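Local coordinates for uncharacterized protein (Chaetomium thermophilum, PDB 3LPZ), which probably acts as Get4 in the Get pathway of tail-anchored protein biogenesis, where its alpha-solenoid fold is adapted for several interactions, including Get5 binding, at residues Q20-E25 against Y32-E37; T84-G89 against V118-D123; K157-G162 against P167-R172; E176-K179 against H184-P187; D261-L266 against L287-Y292. One frame throughout, in Å; residues are numbered along the deposited sequence. Where two conformers were deposited one is given.

Contact 1 (Q20-E25 against Y32-E37); sequences QRRIAE and YEAAQE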
# COMPACT_ATOMS: atom_id res chain seq x y z
N GLN A 20 -35.07 -3.57 4.06
CA GLN A 20 -34.57 -2.17 4.10
C GLN A 20 -35.51 -1.20 4.83
O GLN A 20 -35.05 -0.36 5.64
CB GLN A 20 -34.26 -1.65 2.71
CG GLN A 20 -32.99 -2.26 2.15
CD GLN A 20 -32.75 -1.87 0.71
OE1 GLN A 20 -33.68 -1.81 -0.08
NE2 GLN A 20 -31.50 -1.58 0.38
N ARG A 21 -36.81 -1.31 4.55
CA ARG A 21 -37.79 -0.47 5.21
C ARG A 21 -37.85 -0.73 6.71
O ARG A 21 -37.83 0.21 7.50
CB ARG A 21 -39.19 -0.58 4.57
CG ARG A 21 -40.25 0.29 5.25
CD ARG A 21 -41.14 1.01 4.24
NE ARG A 21 -40.38 1.85 3.31
CZ ARG A 21 -40.91 2.76 2.51
NH1 ARG A 21 -42.22 2.95 2.51
NH2 ARG A 21 -40.14 3.48 1.70
N ARG A 22 -37.87 -2.00 7.13
CA ARG A 22 -37.80 -2.31 8.57
C ARG A 22 -36.59 -1.66 9.24
O ARG A 22 -36.70 -1.12 10.35
CB ARG A 22 -37.77 -3.81 8.82
CG ARG A 22 -39.11 -4.47 8.60
CD ARG A 22 -39.01 -5.97 8.69
NE ARG A 22 -38.51 -6.42 9.98
CZ ARG A 22 -38.13 -7.67 10.22
NH1 ARG A 22 -38.20 -8.57 9.24
NH2 ARG A 22 -37.70 -8.03 11.43
N ILE A 23 -35.44 -1.70 8.56
CA ILE A 23 -34.22 -1.12 9.09
C ILE A 23 -34.27 0.42 9.09
O ILE A 23 -33.87 1.05 10.06
CB ILE A 23 -32.99 -1.63 8.32
CG1 ILE A 23 -32.71 -3.10 8.68
CG2 ILE A 23 -31.76 -0.75 8.62
CD1 ILE A 23 -32.01 -3.83 7.56
N ALA A 24 -34.78 1.01 8.01
CA ALA A 24 -34.88 2.48 7.91
C ALA A 24 -35.74 3.10 9.03
O ALA A 24 -35.39 4.15 9.56
CB ALA A 24 -35.40 2.91 6.52
N GLU A 25 -36.84 2.44 9.40
CA GLU A 25 -37.80 3.00 10.37
C GLU A 25 -37.56 2.54 11.80
O GLU A 25 -37.98 3.22 12.76
CB GLU A 25 -39.23 2.66 9.94
CG GLU A 25 -39.49 2.97 8.45
CD GLU A 25 -40.90 2.64 7.98
OE1 GLU A 25 -41.64 1.93 8.70
OE2 GLU A 25 -41.27 3.09 6.88
N TYR A 32 -31.47 -4.90 14.47
CA TYR A 32 -30.76 -6.14 14.76
C TYR A 32 -31.57 -7.38 14.32
O TYR A 32 -31.01 -8.28 13.71
CB TYR A 32 -30.36 -6.22 16.24
CG TYR A 32 -29.74 -7.55 16.68
CD1 TYR A 32 -28.40 -7.84 16.38
CD2 TYR A 32 -30.49 -8.51 17.39
CE1 TYR A 32 -27.82 -9.06 16.77
CE2 TYR A 32 -29.91 -9.72 17.80
CZ TYR A 32 -28.58 -9.98 17.47
OH TYR A 32 -27.97 -11.16 17.85
N GLU A 33 -32.87 -7.41 14.62
CA GLU A 33 -33.72 -8.53 14.20
C GLU A 33 -33.79 -8.66 12.67
O GLU A 33 -33.74 -9.77 12.13
CB GLU A 33 -35.14 -8.42 14.78
CG GLU A 33 -35.21 -8.61 16.29
CD GLU A 33 -34.97 -10.07 16.73
OE1 GLU A 33 -34.92 -10.98 15.86
OE2 GLU A 33 -34.83 -10.31 17.95
N ALA A 34 -33.90 -7.53 11.98
CA ALA A 34 -33.90 -7.53 10.53
C ALA A 34 -32.58 -8.06 9.97
O ALA A 34 -32.57 -8.78 8.97
CB ALA A 34 -34.20 -6.14 9.99
N ALA A 35 -31.46 -7.69 10.61
CA ALA A 35 -30.15 -8.18 10.17
C ALA A 35 -30.08 -9.69 10.36
O ALA A 35 -29.56 -10.40 9.50
CB ALA A 35 -29.01 -7.48 10.93
N GLN A 36 -30.63 -10.18 11.48
CA GLN A 36 -30.66 -11.63 11.72
C GLN A 36 -31.53 -12.37 10.73
O GLN A 36 -31.19 -13.48 10.29
CB GLN A 36 -31.08 -11.95 13.18
CG GLN A 36 -30.02 -11.52 14.21
CD GLN A 36 -28.64 -12.11 13.94
OE1 GLN A 36 -28.47 -13.33 13.86
NE2 GLN A 36 -27.63 -11.24 13.80
N GLU A 37 -32.67 -11.77 10.38
CA GLU A 37 -33.55 -12.38 9.41
C GLU A 37 -32.86 -12.35 8.04
O GLU A 37 -33.02 -13.26 7.25
CB GLU A 37 -34.88 -11.63 9.37
CG GLU A 37 -35.91 -12.24 8.41
CD GLU A 37 -37.22 -11.53 8.48
OE1 GLU A 37 -37.61 -11.14 9.61
OE2 GLU A 37 -37.85 -11.34 7.41
O HOH W 1 -39.16 -8.75 6.54
O HOH W 2 -37.66 -10.89 12.03
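R22 of helix 11-25 and E37 of helix 28-47 cross their side chains at about a right angle. The touching atoms are R22 NH1 and E37 OE1, 2.7 Å apart, and the N-H...O angle of 173° makes this salt bridge a nearly straight hydrogen bond. On the arginine side the oxygen lies in the guanidinium plane, so the approach is at the edge. The glutamate is met differently: NH1 approaches from above the carboxylate plane, 48° out of it, and the two flat groups are turned against each other by the same angle. E37 gains its reach from CG anti to the backbone N (chi1 -177°) and an extended chain beyond it, while the R22 chain bends at chi3 to bring its end round. A water reinforces the pair, accepting from R22 NH1 at 2.9 Å and donating to E37 OE2 at 3.0 Å, which gives NH1 two acceptors.

Beside this polar bridge lies an apolar one. The methyl of A34 lies over one guanidinium face, its CB 4.1 Å above the plane and displaced toward the rim. The same CB meets I23 CG1 at 3.6 Å, so one small side chain serves both the charged group and the aliphatic one. I23 also touches V61 and T64 of helix 51-67. The CA atoms of I23 and A34 approach to 6.6 Å, and the segment axes, 9.2 Å apart at their closest, run nearly antiparallel. This is the geometry of an antiparallel helical hairpin, in keeping with the alpha-solenoid fold of this protein.

Contact 2 (T84-G89 against V118-D123); sequences TFRQAG and VKEMID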
# COMPACT_ATOMS: atom_id res chain seq x y z
N THR A 84 -19.48 -15.16 1.43
CA THR A 84 -20.40 -15.65 0.43
C THR A 84 -19.71 -15.70 -0.93
O THR A 84 -19.88 -16.66 -1.66
CB THR A 84 -21.70 -14.81 0.39
OG1 THR A 84 -22.35 -14.93 1.67
CG2 THR A 84 -22.66 -15.30 -0.71
N PHE A 85 -18.92 -14.66 -1.26
CA PHE A 85 -18.14 -14.64 -2.53
C PHE A 85 -17.18 -15.83 -2.56
O PHE A 85 -17.02 -16.51 -3.57
CB PHE A 85 -17.35 -13.33 -2.68
CG PHE A 85 -18.18 -12.13 -3.17
CD1 PHE A 85 -19.26 -12.28 -4.02
CD2 PHE A 85 -17.81 -10.84 -2.81
CE1 PHE A 85 -20.00 -11.15 -4.48
CE2 PHE A 85 -18.54 -9.71 -3.26
CZ PHE A 85 -19.62 -9.87 -4.10
N ARG A 86 -16.50 -16.07 -1.45
CA ARG A 86 -15.63 -17.25 -1.32
C ARG A 86 -16.32 -18.57 -1.58
O ARG A 86 -15.82 -19.39 -2.35
CB ARG A 86 -15.09 -17.35 0.09
CG ARG A 86 -14.12 -16.34 0.40
CD ARG A 86 -13.45 -16.76 1.69
NE ARG A 86 -12.43 -15.79 2.02
CZ ARG A 86 -12.56 -14.86 2.96
NH1 ARG A 86 -13.70 -14.78 3.68
NH2 ARG A 86 -11.55 -14.04 3.17
N GLN A 87 -17.45 -18.79 -0.90
CA GLN A 87 -18.23 -20.02 -1.03
C GLN A 87 -18.79 -20.22 -2.44
O GLN A 87 -18.89 -21.33 -2.92
CB GLN A 87 -19.40 -20.02 -0.05
CG GLN A 87 -18.99 -20.23 1.37
CD GLN A 87 -20.19 -20.53 2.22
OE1 GLN A 87 -20.39 -21.67 2.64
NE2 GLN A 87 -21.04 -19.53 2.45
N ALA A 88 -19.15 -19.11 -3.07
CA ALA A 88 -19.62 -19.12 -4.45
C ALA A 88 -18.48 -19.34 -5.46
O ALA A 88 -18.75 -19.56 -6.62
CB ALA A 88 -20.32 -17.81 -4.76
N GLY A 89 -17.23 -19.26 -5.02
CA GLY A 89 -16.11 -19.25 -5.97
C GLY A 89 -16.13 -18.03 -6.90
O GLY A 89 -15.65 -18.10 -8.03
N VAL A 118 -11.89 -5.23 5.97
CA VAL A 118 -10.80 -4.91 5.05
C VAL A 118 -9.88 -6.10 4.89
O VAL A 118 -9.51 -6.46 3.77
CB VAL A 118 -10.01 -3.62 5.47
CG1 VAL A 118 -8.62 -3.54 4.75
CG2 VAL A 118 -10.87 -2.35 5.16
N LYS A 119 -9.51 -6.72 6.01
CA LYS A 119 -8.71 -7.93 5.98
C LYS A 119 -9.35 -9.04 5.14
O LYS A 119 -8.67 -9.65 4.29
CB LYS A 119 -8.47 -8.42 7.41
CG LYS A 119 -7.32 -9.37 7.57
CD LYS A 119 -7.75 -10.84 7.47
CE LYS A 119 -6.59 -11.76 7.90
NZ LYS A 119 -6.45 -12.94 6.98
N GLU A 120 -10.64 -9.31 5.36
CA GLU A 120 -11.31 -10.40 4.64
C GLU A 120 -11.39 -10.12 3.15
O GLU A 120 -11.11 -11.02 2.34
CB GLU A 120 -12.71 -10.68 5.22
CG GLU A 120 -12.68 -11.19 6.69
CD GLU A 120 -12.02 -12.57 6.86
OE1 GLU A 120 -11.92 -13.37 5.90
OE2 GLU A 120 -11.57 -12.86 7.98
N MET A 121 -11.79 -8.90 2.80
CA MET A 121 -12.00 -8.47 1.43
C MET A 121 -10.68 -8.58 0.62
O MET A 121 -10.65 -9.13 -0.50
CB MET A 121 -12.53 -7.01 1.47
CG MET A 121 -12.61 -6.26 0.15
SD MET A 121 -12.92 -4.47 0.38
CE MET A 121 -11.31 -3.80 0.81
N ILE A 122 -9.58 -8.08 1.20
CA ILE A 122 -8.27 -8.16 0.55
C ILE A 122 -7.85 -9.63 0.37
O ILE A 122 -7.34 -9.98 -0.70
CB ILE A 122 -7.18 -7.39 1.33
CG1 ILE A 122 -7.45 -5.87 1.30
CG2 ILE A 122 -5.72 -7.74 0.80
CD1 ILE A 122 -7.33 -5.22 -0.06
N ASP A 123 -8.08 -10.46 1.40
CA ASP A 123 -7.72 -11.88 1.37
C ASP A 123 -8.53 -12.62 0.32
O ASP A 123 -7.99 -13.41 -0.45
CB ASP A 123 -7.90 -12.55 2.75
CG ASP A 123 -7.68 -14.05 2.69
OD1 ASP A 123 -6.51 -14.49 2.75
OD2 ASP A 123 -8.66 -14.80 2.55
O HOH W 3 -10.12 -16.08 0.67
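Two carboxylates, those of E120 and D123 on helix 112-128, converge on NH2 of R86 from helix 71-88, the tight point of the contact. That nitrogen donates to E120 OE1 at 2.8 Å and to D123 OD2 at 3.1 Å, with N-H...O angles of 134° and 148°. Both oxygens are tilted from the guanidinium plane, so two bent bonds grip one amino group. The carboxylates present themselves differently. D123 OD2 uses its anti lone pair, whereas E120 OE1 is met nearly head-on along its C-O bond, with the E120 plane almost perpendicular to the guanidinium. An extended R86 chain spans the gap between the helices, and a bend at chi2 (-65°) folds E120 to meet it. NH1 adds a weak bond to E120 OE1, at 3.2 Å.

Away from NH2 the contact is looser and wetter. A water takes the N-H of R86 NE at 2.7 Å and donates to D123 OD2 at 2.7 Å, adding an indirect link from NE to the oxygen that NH2 already binds. All three touching residues are partly exposed, which marks this as a surface network. Its charges are shared further: D83 pairs with R86 NH1, R116 with E120 OE2 and K127 with D123 OD1. The spread of carboxylates and bases would probably keep any one charge from standing uncompensated.

Next to R86 in the sequence, F85 meets the ring of W124, and F85 and M121 both touch L100 of helix 94-104, which comes between the two bridged helices in sequence. T84 also touches L58 of helix 51-67, while M121 and I122 touch helix 136-148.

Contact 3 (K157-G162 against P167-R172); sequences KHLVLG and PEVLAR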
# COMPACT_ATOMS: atom_id res chain seq x y z
N LYS A 157 1.37 0.81 3.12
CA LYS A 157 1.33 -0.61 2.80
C LYS A 157 0.34 -0.97 1.69
O LYS A 157 0.62 -1.88 0.91
CB LYS A 157 1.07 -1.46 4.06
CG LYS A 157 2.22 -1.37 5.07
CD LYS A 157 1.80 -1.91 6.44
CE LYS A 157 2.92 -1.74 7.47
NZ LYS A 157 2.61 -2.56 8.68
N HIS A 158 -0.80 -0.28 1.61
CA HIS A 158 -1.76 -0.52 0.52
C HIS A 158 -1.40 0.21 -0.77
O HIS A 158 -1.46 -0.38 -1.85
CB HIS A 158 -3.16 -0.14 0.97
CG HIS A 158 -3.70 -1.07 2.01
ND1 HIS A 158 -4.21 -2.31 1.70
CD2 HIS A 158 -3.77 -0.95 3.36
CE1 HIS A 158 -4.60 -2.91 2.81
NE2 HIS A 158 -4.34 -2.11 3.84
N LEU A 159 -0.98 1.48 -0.65
CA LEU A 159 -0.70 2.28 -1.87
C LEU A 159 0.43 1.72 -2.72
O LEU A 159 0.39 1.87 -3.94
CB LEU A 159 -0.47 3.75 -1.53
CG LEU A 159 -1.76 4.46 -1.06
CD1 LEU A 159 -1.43 5.77 -0.37
CD2 LEU A 159 -2.80 4.68 -2.24
N VAL A 160 1.43 1.08 -2.10
CA VAL A 160 2.54 0.49 -2.86
C VAL A 160 2.08 -0.70 -3.72
O VAL A 160 2.76 -1.08 -4.71
CB VAL A 160 3.77 0.11 -1.97
CG1 VAL A 160 4.36 1.36 -1.36
CG2 VAL A 160 3.43 -0.98 -0.91
N LEU A 161 0.93 -1.26 -3.36
CA LEU A 161 0.28 -2.34 -4.07
C LEU A 161 -0.93 -1.90 -4.92
O LEU A 161 -1.72 -2.74 -5.34
CB LEU A 161 -0.17 -3.42 -3.07
CG LEU A 161 0.98 -4.07 -2.26
CD1 LEU A 161 0.42 -5.04 -1.20
CD2 LEU A 161 2.00 -4.78 -3.21
N GLY A 162 -1.05 -0.59 -5.19
CA GLY A 162 -2.25 -0.03 -5.79
C GLY A 162 -2.20 0.05 -7.32
O GLY A 162 -1.52 -0.76 -8.00
N PRO A 167 0.49 6.04 -6.96
CA PRO A 167 1.75 6.75 -6.66
C PRO A 167 1.59 8.24 -6.38
O PRO A 167 2.32 8.78 -5.52
CB PRO A 167 2.62 6.50 -7.92
CG PRO A 167 2.09 5.18 -8.50
CD PRO A 167 0.59 5.24 -8.21
N GLU A 168 0.65 8.89 -7.06
CA GLU A 168 0.43 10.30 -6.80
C GLU A 168 -0.18 10.49 -5.41
O GLU A 168 0.21 11.40 -4.68
CB GLU A 168 -0.43 10.98 -7.87
CG GLU A 168 -0.95 12.35 -7.43
CD GLU A 168 -1.49 13.17 -8.57
OE1 GLU A 168 -1.60 12.66 -9.71
OE2 GLU A 168 -1.81 14.35 -8.31
N VAL A 169 -1.12 9.61 -5.03
CA VAL A 169 -1.71 9.70 -3.68
C VAL A 169 -0.61 9.52 -2.62
O VAL A 169 -0.52 10.27 -1.63
CB VAL A 169 -2.86 8.68 -3.49
CG1 VAL A 169 -3.33 8.65 -2.04
CG2 VAL A 169 -4.05 8.99 -4.44
N LEU A 170 0.24 8.53 -2.82
CA LEU A 170 1.30 8.23 -1.86
C LEU A 170 2.31 9.38 -1.75
O LEU A 170 2.70 9.76 -0.66
CB LEU A 170 2.00 6.91 -2.19
CG LEU A 170 3.12 6.45 -1.24
CD1 LEU A 170 2.57 6.24 0.21
CD2 LEU A 170 3.78 5.17 -1.76
N ALA A 171 2.76 9.90 -2.89
CA ALA A 171 3.73 10.99 -2.90
C ALA A 171 3.17 12.27 -2.21
O ALA A 171 3.88 12.93 -1.44
CB ALA A 171 4.16 11.29 -4.34
N ARG A 172 1.90 12.58 -2.48
CA ARG A 172 1.24 13.74 -1.82
C ARG A 172 1.03 13.53 -0.33
O ARG A 172 1.16 14.48 0.47
CB ARG A 172 -0.10 14.07 -2.49
CG ARG A 172 0.09 14.71 -3.85
CD ARG A 172 -1.24 15.24 -4.46
NE ARG A 172 -1.09 15.50 -5.89
CZ ARG A 172 -0.42 16.54 -6.41
NH1 ARG A 172 0.17 17.42 -5.61
NH2 ARG A 172 -0.34 16.70 -7.73
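An apolar contact joins segment 157-162, chiefly through L159, to V169 and L170 in the first turns of helix 166-179, across a short connection near the middle of the chain. L159 carries most of it. Its CD1 sits 3.8 Å from V169 CG1 and 4.0 Å from L170 CB, and its CD2 is also 4.0 Å from V169 CG1, so the forked end of the leucine rests against V169 with the two side chains crossing at about a right angle. L170, its CG anti to the backbone N (chi1 -179°), sends CD2 toward V160; V160 has two conformers, so this touch is less certain. A type I turn from L159 to G162 redirects the chain here, closed by a backbone bond from G162 N to L159 O of 3.1 Å; the same carbonyl is hydrogen-bonded to Y197 OH. L159 also touches V147 of helix 136-148. An alanine at L159 would take away CG and both methyls and would probably open a gap facing V169 and L170. Because the close contacts between the two segments are all carbon to carbon, cohesion between them probably comes from van der Waals contact and burial of hydrocarbon.

Contact 4 (E176-K179 against H184-P187); sequences EWYK and HTAP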
# COMPACT_ATOMS: atom_id res chain seq x y z
N GLU A 176 2.68 15.75 2.59
CA GLU A 176 1.93 16.26 3.77
C GLU A 176 2.62 15.88 5.07
O GLU A 176 2.71 16.69 6.02
CB GLU A 176 0.47 15.78 3.79
CG GLU A 176 -0.41 16.42 2.72
CD GLU A 176 -0.45 17.96 2.80
OE1 GLU A 176 -0.69 18.51 3.90
OE2 GLU A 176 -0.23 18.61 1.76
N TRP A 177 3.12 14.66 5.12
CA TRP A 177 3.83 14.20 6.30
C TRP A 177 5.13 14.98 6.50
O TRP A 177 5.45 15.40 7.61
CB TRP A 177 4.14 12.72 6.18
CG TRP A 177 4.18 11.95 7.46
CD1 TRP A 177 4.06 12.44 8.74
CD2 TRP A 177 4.34 10.54 7.58
NE1 TRP A 177 4.14 11.40 9.65
CE2 TRP A 177 4.31 10.22 8.96
CE3 TRP A 177 4.53 9.50 6.64
CZ2 TRP A 177 4.45 8.90 9.44
CZ3 TRP A 177 4.65 8.19 7.11
CH2 TRP A 177 4.61 7.90 8.51
N TYR A 178 5.88 15.18 5.42
CA TYR A 178 7.11 15.99 5.45
C TYR A 178 6.89 17.41 6.00
O TYR A 178 7.75 17.96 6.71
CB TYR A 178 7.69 16.08 4.03
CG TYR A 178 8.59 17.27 3.80
CD1 TYR A 178 9.84 17.37 4.43
CD2 TYR A 178 8.21 18.30 2.94
CE1 TYR A 178 10.68 18.44 4.20
CE2 TYR A 178 9.06 19.40 2.70
CZ TYR A 178 10.29 19.45 3.33
OH TYR A 178 11.15 20.53 3.11
N LYS A 179 5.76 18.01 5.66
CA LYS A 179 5.48 19.40 6.10
C LYS A 179 5.31 19.51 7.62
O LYS A 179 5.40 20.60 8.18
CB LYS A 179 4.24 19.92 5.41
CG LYS A 179 4.46 20.22 3.95
CD LYS A 179 3.14 20.54 3.30
CE LYS A 179 2.88 22.03 3.34
NZ LYS A 179 1.42 22.30 3.29
N HIS A 184 14.91 19.92 6.20
CA HIS A 184 16.02 19.10 5.70
C HIS A 184 15.60 17.63 5.48
O HIS A 184 16.33 16.87 4.83
CB HIS A 184 17.26 19.17 6.61
CG HIS A 184 17.11 18.47 7.93
ND1 HIS A 184 16.71 19.12 9.08
CD2 HIS A 184 17.31 17.17 8.28
CE1 HIS A 184 16.66 18.25 10.08
NE2 HIS A 184 17.02 17.06 9.61
N THR A 185 14.46 17.23 6.03
CA THR A 185 14.00 15.85 5.92
C THR A 185 13.33 15.53 4.60
O THR A 185 12.90 14.39 4.42
CB THR A 185 13.06 15.43 7.08
OG1 THR A 185 11.80 16.13 6.95
CG2 THR A 185 13.75 15.69 8.46
N ALA A 186 13.24 16.49 3.66
CA ALA A 186 12.57 16.21 2.35
C ALA A 186 12.97 14.86 1.68
O ALA A 186 12.08 14.13 1.27
CB ALA A 186 12.70 17.36 1.36
N PRO A 187 14.29 14.52 1.60
CA PRO A 187 14.68 13.26 0.93
C PRO A 187 14.17 12.01 1.63
O PRO A 187 13.94 10.99 0.97
CB PRO A 187 16.22 13.28 0.98
CG PRO A 187 16.59 14.76 1.33
CD PRO A 187 15.46 15.25 2.14
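OG1 of T185 is hydrogen-bonded to the carbonyl oxygen of E182, and the edge of the Y178 ring comes up to it, with CD1 3.4 Å from OG1 and the oxygen near the ring plane. The chi1 of T185, 69°, sets OG1 between the backbone N and the carbonyl carbon, where it reaches both the E182 carbonyl and the ring edge. One residue on, the contact moves from the edge of the ring to its face: A186 CB stands 4.1 Å from the ring centroid and 29° off the normal, a CH-pi contact, with CE1 of Y178 its nearest ring atom at 3.6 Å. The backbone is close as well, A186 N lying 3.3 Å from Y178 CE1. The far end of the ring is fixed too, because Y178 OH is hydrogen-bonded to the carbonyl oxygen of S183. Replacing Y178 by a leucine would remove that hydroxyl and the flat surface, and would probably leave S183 O without this partner and A186 CB without a face to rest on. All three touching residues are buried. Around them, Y178 touches Y189 of helix 186-199 and L217 of helix 203-220, and meets the Y175 ring of its own helix, so it sits where helices 166-179, 186-199 and 203-220 come together.

Contact 5 (D261-L266 against L287-Y292); sequences DLFRQL and LIAEMY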
# COMPACT_ATOMS: atom_id res chain seq x y z
N ASP A 261 28.56 -0.34 -11.87
CA ASP A 261 29.50 0.79 -11.74
C ASP A 261 28.80 2.06 -11.29
O ASP A 261 29.33 2.81 -10.46
CB ASP A 261 30.17 1.07 -13.09
CG ASP A 261 31.05 -0.07 -13.57
OD1 ASP A 261 31.55 -0.87 -12.73
OD2 ASP A 261 31.26 -0.15 -14.81
N LEU A 262 27.64 2.32 -11.87
CA LEU A 262 26.80 3.47 -11.55
C LEU A 262 26.38 3.45 -10.08
O LEU A 262 26.52 4.46 -9.38
CB LEU A 262 25.53 3.44 -12.40
CG LEU A 262 25.50 4.10 -13.77
CD1 LEU A 262 24.38 3.46 -14.64
CD2 LEU A 262 25.30 5.60 -13.60
N PHE A 263 25.86 2.30 -9.64
CA PHE A 263 25.35 2.14 -8.28
C PHE A 263 26.47 2.30 -7.27
O PHE A 263 26.30 2.96 -6.24
CB PHE A 263 24.67 0.78 -8.09
CG PHE A 263 24.03 0.62 -6.74
CD1 PHE A 263 22.77 1.16 -6.47
CD2 PHE A 263 24.71 -0.03 -5.70
CE1 PHE A 263 22.20 1.03 -5.20
CE2 PHE A 263 24.15 -0.15 -4.44
CZ PHE A 263 22.88 0.38 -4.19
N ARG A 264 27.62 1.70 -7.59
CA ARG A 264 28.76 1.75 -6.69
C ARG A 264 29.26 3.19 -6.59
O ARG A 264 29.51 3.67 -5.50
CB ARG A 264 29.87 0.79 -7.15
CG ARG A 264 29.56 -0.67 -6.87
CD ARG A 264 30.78 -1.59 -7.07
NE ARG A 264 30.35 -2.98 -7.16
CZ ARG A 264 30.14 -3.63 -8.31
NH1 ARG A 264 30.35 -3.02 -9.47
NH2 ARG A 264 29.73 -4.89 -8.29
N GLN A 265 29.36 3.88 -7.72
CA GLN A 265 29.81 5.28 -7.69
C GLN A 265 28.88 6.21 -6.90
O GLN A 265 29.36 7.10 -6.22
CB GLN A 265 30.05 5.83 -9.09
CG GLN A 265 30.70 7.20 -9.10
CD GLN A 265 30.75 7.80 -10.48
OE1 GLN A 265 30.31 7.19 -11.45
NE2 GLN A 265 31.30 9.00 -10.58
N LEU A 266 27.57 5.98 -7.00
CA LEU A 266 26.58 6.76 -6.26
C LEU A 266 26.72 6.56 -4.75
O LEU A 266 26.73 7.53 -3.98
CB LEU A 266 25.17 6.33 -6.69
CG LEU A 266 24.13 7.35 -7.13
CD1 LEU A 266 24.69 8.57 -7.84
CD2 LEU A 266 23.11 6.62 -8.01
N LEU A 287 18.53 -4.60 -1.48
CA LEU A 287 17.56 -5.28 -2.36
C LEU A 287 17.52 -4.65 -3.74
O LEU A 287 17.46 -5.36 -4.76
CB LEU A 287 16.17 -5.33 -1.73
CG LEU A 287 15.94 -6.48 -0.75
CD1 LEU A 287 14.62 -6.31 -0.04
CD2 LEU A 287 15.98 -7.85 -1.45
N ILE A 288 17.58 -3.32 -3.78
CA ILE A 288 17.65 -2.58 -5.03
C ILE A 288 18.93 -2.89 -5.84
O ILE A 288 18.86 -3.11 -7.04
CB ILE A 288 17.49 -1.04 -4.76
CG1 ILE A 288 16.02 -0.73 -4.41
CG2 ILE A 288 18.00 -0.20 -5.96
CD1 ILE A 288 15.78 0.65 -3.81
N ALA A 289 20.10 -2.90 -5.17
CA ALA A 289 21.36 -3.33 -5.82
C ALA A 289 21.28 -4.74 -6.41
O ALA A 289 21.81 -5.00 -7.49
CB ALA A 289 22.56 -3.25 -4.84
N GLU A 290 20.64 -5.65 -5.69
CA GLU A 290 20.39 -6.99 -6.23
C GLU A 290 19.41 -6.98 -7.41
O GLU A 290 19.72 -7.55 -8.46
CB GLU A 290 19.94 -7.94 -5.14
CG GLU A 290 19.87 -9.42 -5.54
CD GLU A 290 19.42 -10.30 -4.38
OE1 GLU A 290 18.20 -10.44 -4.15
OE2 GLU A 290 20.29 -10.83 -3.67
N MET A 291 18.26 -6.33 -7.25
CA MET A 291 17.20 -6.34 -8.26
C MET A 291 17.58 -5.68 -9.59
O MET A 291 17.26 -6.20 -10.66
CB MET A 291 15.94 -5.66 -7.72
CG MET A 291 15.30 -6.38 -6.58
SD MET A 291 13.95 -5.44 -5.87
CE MET A 291 12.63 -5.79 -7.04
N TYR A 292 18.27 -4.54 -9.52
CA TYR A 292 18.50 -3.71 -10.71
C TYR A 292 19.92 -3.73 -11.24
O TYR A 292 20.18 -3.33 -12.38
CB TYR A 292 18.06 -2.26 -10.42
CG TYR A 292 16.57 -2.17 -10.13
CD1 TYR A 292 15.64 -2.16 -11.16
CD2 TYR A 292 16.10 -2.17 -8.80
CE1 TYR A 292 14.25 -2.11 -10.89
CE2 TYR A 292 14.72 -2.13 -8.52
CZ TYR A 292 13.80 -2.11 -9.57
OH TYR A 292 12.44 -2.07 -9.30
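F263 and A289 mark the closest backbone approach, their CA atoms 7.2 Å apart, each within a regular helix. The i to i+4 bonds bear this out, with Q265 N to D261 O at 2.9 Å in one segment and M291 N to L287 O at 2.8 Å in the other. F263 bridges the distance: its CG is anti to the backbone N (chi1 -175°), which carries the ring toward helix 282-293. There the A289 methyl lies over the ring face, CB 3.9 Å from the centroid and 28° off the normal, a CH-pi contact. It leans to one side of the ring, with CE2 of F263 3.5 Å from CB. This aromatic-on-alanine packing joins helices 260-269 and 282-293, toward the C-terminal end of the alpha-solenoid, where the small side chain of A289 probably allows the ring this close approach. I288 makes a more distant, oblique contact, its CG2 4.4 Å from CE1 of F263, while the rest of that side chain runs on to L195, L198 and L199 of helix 186-199. F263 is also met by the ring of F293, the planes about 35° apart, and by I295 of the loop that follows, whose backbone hydrogen-bonds with that of A289.

Overall arrangement
From the N terminus the five contacts follow one another in series; none nests in or crosses another. Contact 1 closes the short turn between helices 11-25 and 28-47. Contact 2 closes a longer loop, tying helix 71-88 to helix 112-128 with helix 94-104 between them in sequence. Contacts 3 and 4 close two brief connections at successive ends of helix 166-179, which they share, joining it to helix 152-159 and helix 186-199; their centres lie 16 Å apart. Contact 5 brings helices 260-269 and 282-293 together, with helix 271-275 between them in the sequence. Contacts 1 and 5, with centres 60 Å apart on opposite sides of the chain's centre, reflect the elongated solenoid.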